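Local structure of putative peptidase (Chlamydophila abortus, 3CE2) at residues K309-F313 and Y314-A318. The protein is a putative zinc metallopeptidase of the M3B (oligopeptidase F) family that probably degrades small bioactive peptides. Numbering follows the deposited sequence.
Sequences KDFHF and YDVYA. With ZN (zinc ion), chain E.
His312 and Asp315 grip each other twice across a tight reversal of the chain. His312 N donates to Asp315 OD2 at 2.7 Å with an N-H...O angle of 163°, and the oxygen accepts it on its anti lone pair; in return Asp315 N reaches His312 O at 2.7 Å, from well above the carbonyl plane. A chi1 of -73° turns the Asp315 carboxylate away from its own carbonyl and back over the turn, which lets OD2 meet His312 N. Its oxygens also form salt bridges, OD1 with Arg225 and OD2 with Arg222, which probably offset its buried negative charge; both arginines belong to helix 222-237. Carbon contacts fill in around these bonds. Asp315 CB rests over one face of the Phe311 ring, 3.7 Å from its centroid. His312 CB sits over Tyr314, 3.4 Å from that ring's centroid, while Tyr314 OH lies above the middle of the imidazole; the two ring planes are 18° apart but slid, with little overlap. The backbone bond and the phi/psi values of Phe313 and Tyr314 are those of a type I turn from His312 to Asp315, in the loop between helices 292-306 and 330-340; a further type I turn, Asp315 to Ala318, starts from the same aspartate. Toward the partly exposed Asp310 the contact thins: its carboxylate binds a zinc ion through OD2 at 1.9 Å, and His312 NE2 supplies the second protein ligand at 2.2 Å. A water is a third ligand of the zinc and donates to Asp310 OD1. At the other ring nitrogen, His312 ND1 is hydrogen-bonded to Asp516 OD2, which would orient the ring for the metal.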
# COMPACT_ATOMS: atom_id res chain seq x y z
N LYS A 309 -29.81 1.43 20.68
CA LYS A 309 -31.06 1.11 20.00
C LYS A 309 -30.95 1.19 18.48
O LYS A 309 -31.77 0.63 17.77
CB LYS A 309 -32.26 1.89 20.53
CG LYS A 309 -32.59 3.17 19.79
CD LYS A 309 -34.02 3.71 20.09
CE LYS A 309 -34.66 3.15 21.40
NZ LYS A 309 -33.82 3.10 22.65
N ASP A 310 -29.94 1.88 17.97
CA ASP A 310 -29.68 1.83 16.54
C ASP A 310 -28.18 1.99 16.25
O ASP A 310 -27.39 2.11 17.18
CB ASP A 310 -30.56 2.78 15.75
CG ASP A 310 -30.37 4.20 16.16
OD1 ASP A 310 -29.58 4.46 17.09
OD2 ASP A 310 -31.03 5.08 15.54
N PHE A 311 -27.77 1.94 14.99
CA PHE A 311 -26.34 1.87 14.74
C PHE A 311 -25.98 2.80 13.63
O PHE A 311 -26.39 2.61 12.49
CB PHE A 311 -25.93 0.45 14.37
CG PHE A 311 -24.48 0.17 14.55
CD1 PHE A 311 -23.92 0.08 15.81
CD2 PHE A 311 -23.67 -0.05 13.45
CE1 PHE A 311 -22.57 -0.21 15.98
CE2 PHE A 311 -22.31 -0.35 13.61
CZ PHE A 311 -21.76 -0.41 14.90
N HIS A 312 -25.23 3.84 13.99
CA HIS A 312 -24.92 4.91 13.08
C HIS A 312 -23.51 4.70 12.56
O HIS A 312 -22.70 3.99 13.18
CB HIS A 312 -25.04 6.24 13.80
CG HIS A 312 -26.45 6.71 13.99
ND1 HIS A 312 -27.03 7.66 13.16
CD2 HIS A 312 -27.40 6.39 14.90
CE1 HIS A 312 -28.27 7.89 13.56
NE2 HIS A 312 -28.52 7.13 14.60
N PHE A 313 -23.21 5.34 11.44
CA PHE A 313 -21.85 5.28 10.92
C PHE A 313 -20.84 5.68 11.97
O PHE A 313 -19.70 5.23 11.92
CB PHE A 313 -21.69 6.16 9.71
CG PHE A 313 -22.11 5.53 8.45
CD1 PHE A 313 -21.50 4.35 8.01
CD2 PHE A 313 -23.10 6.13 7.67
CE1 PHE A 313 -21.87 3.75 6.82
CE2 PHE A 313 -23.49 5.54 6.46
CZ PHE A 313 -22.87 4.35 6.03
N TYR A 314 -21.24 6.53 12.92
CA TYR A 314 -20.29 6.95 13.94
C TYR A 314 -20.20 5.94 15.07
O TYR A 314 -19.61 6.22 16.11
CB TYR A 314 -20.60 8.35 14.47
CG TYR A 314 -22.03 8.59 14.90
CD1 TYR A 314 -22.47 8.23 16.17
CD2 TYR A 314 -22.93 9.19 14.05
CE1 TYR A 314 -23.78 8.47 16.58
CE2 TYR A 314 -24.23 9.43 14.44
CZ TYR A 314 -24.64 9.06 15.71
OH TYR A 314 -25.93 9.30 16.10
N ASP A 315 -20.77 4.76 14.87
CA ASP A 315 -20.70 3.75 15.90
C ASP A 315 -19.72 2.68 15.50
O ASP A 315 -19.18 1.95 16.34
CB ASP A 315 -22.08 3.17 16.15
CG ASP A 315 -22.98 4.14 16.87
OD1 ASP A 315 -22.54 4.67 17.93
OD2 ASP A 315 -24.10 4.40 16.37
N VAL A 316 -19.47 2.63 14.19
CA VAL A 316 -18.64 1.64 13.54
C VAL A 316 -17.27 1.38 14.20
O VAL A 316 -16.79 0.25 14.19
CB VAL A 316 -18.41 2.04 12.07
CG1 VAL A 316 -17.32 1.21 11.45
CG2 VAL A 316 -19.73 1.94 11.25
N TYR A 317 -16.62 2.40 14.77
CA TYR A 317 -15.28 2.16 15.32
C TYR A 317 -15.22 2.25 16.84
O TYR A 317 -14.15 2.21 17.43
CB TYR A 317 -14.22 3.05 14.63
CG TYR A 317 -14.20 2.89 13.12
CD1 TYR A 317 -13.72 1.72 12.52
CD2 TYR A 317 -14.68 3.89 12.28
CE1 TYR A 317 -13.73 1.56 11.13
CE2 TYR A 317 -14.69 3.75 10.90
CZ TYR A 317 -14.22 2.59 10.32
OH TYR A 317 -14.24 2.46 8.94
N ALA A 318 -16.38 2.36 17.47
CA ALA A 318 -16.47 2.32 18.93
C ALA A 318 -15.85 1.04 19.45
O ALA A 318 -15.99 -0.01 18.82
CB ALA A 318 -17.92 2.40 19.35
ZN ZN E . -30.23 6.80 15.89
O HOH W 1 -30.25 7.28 17.73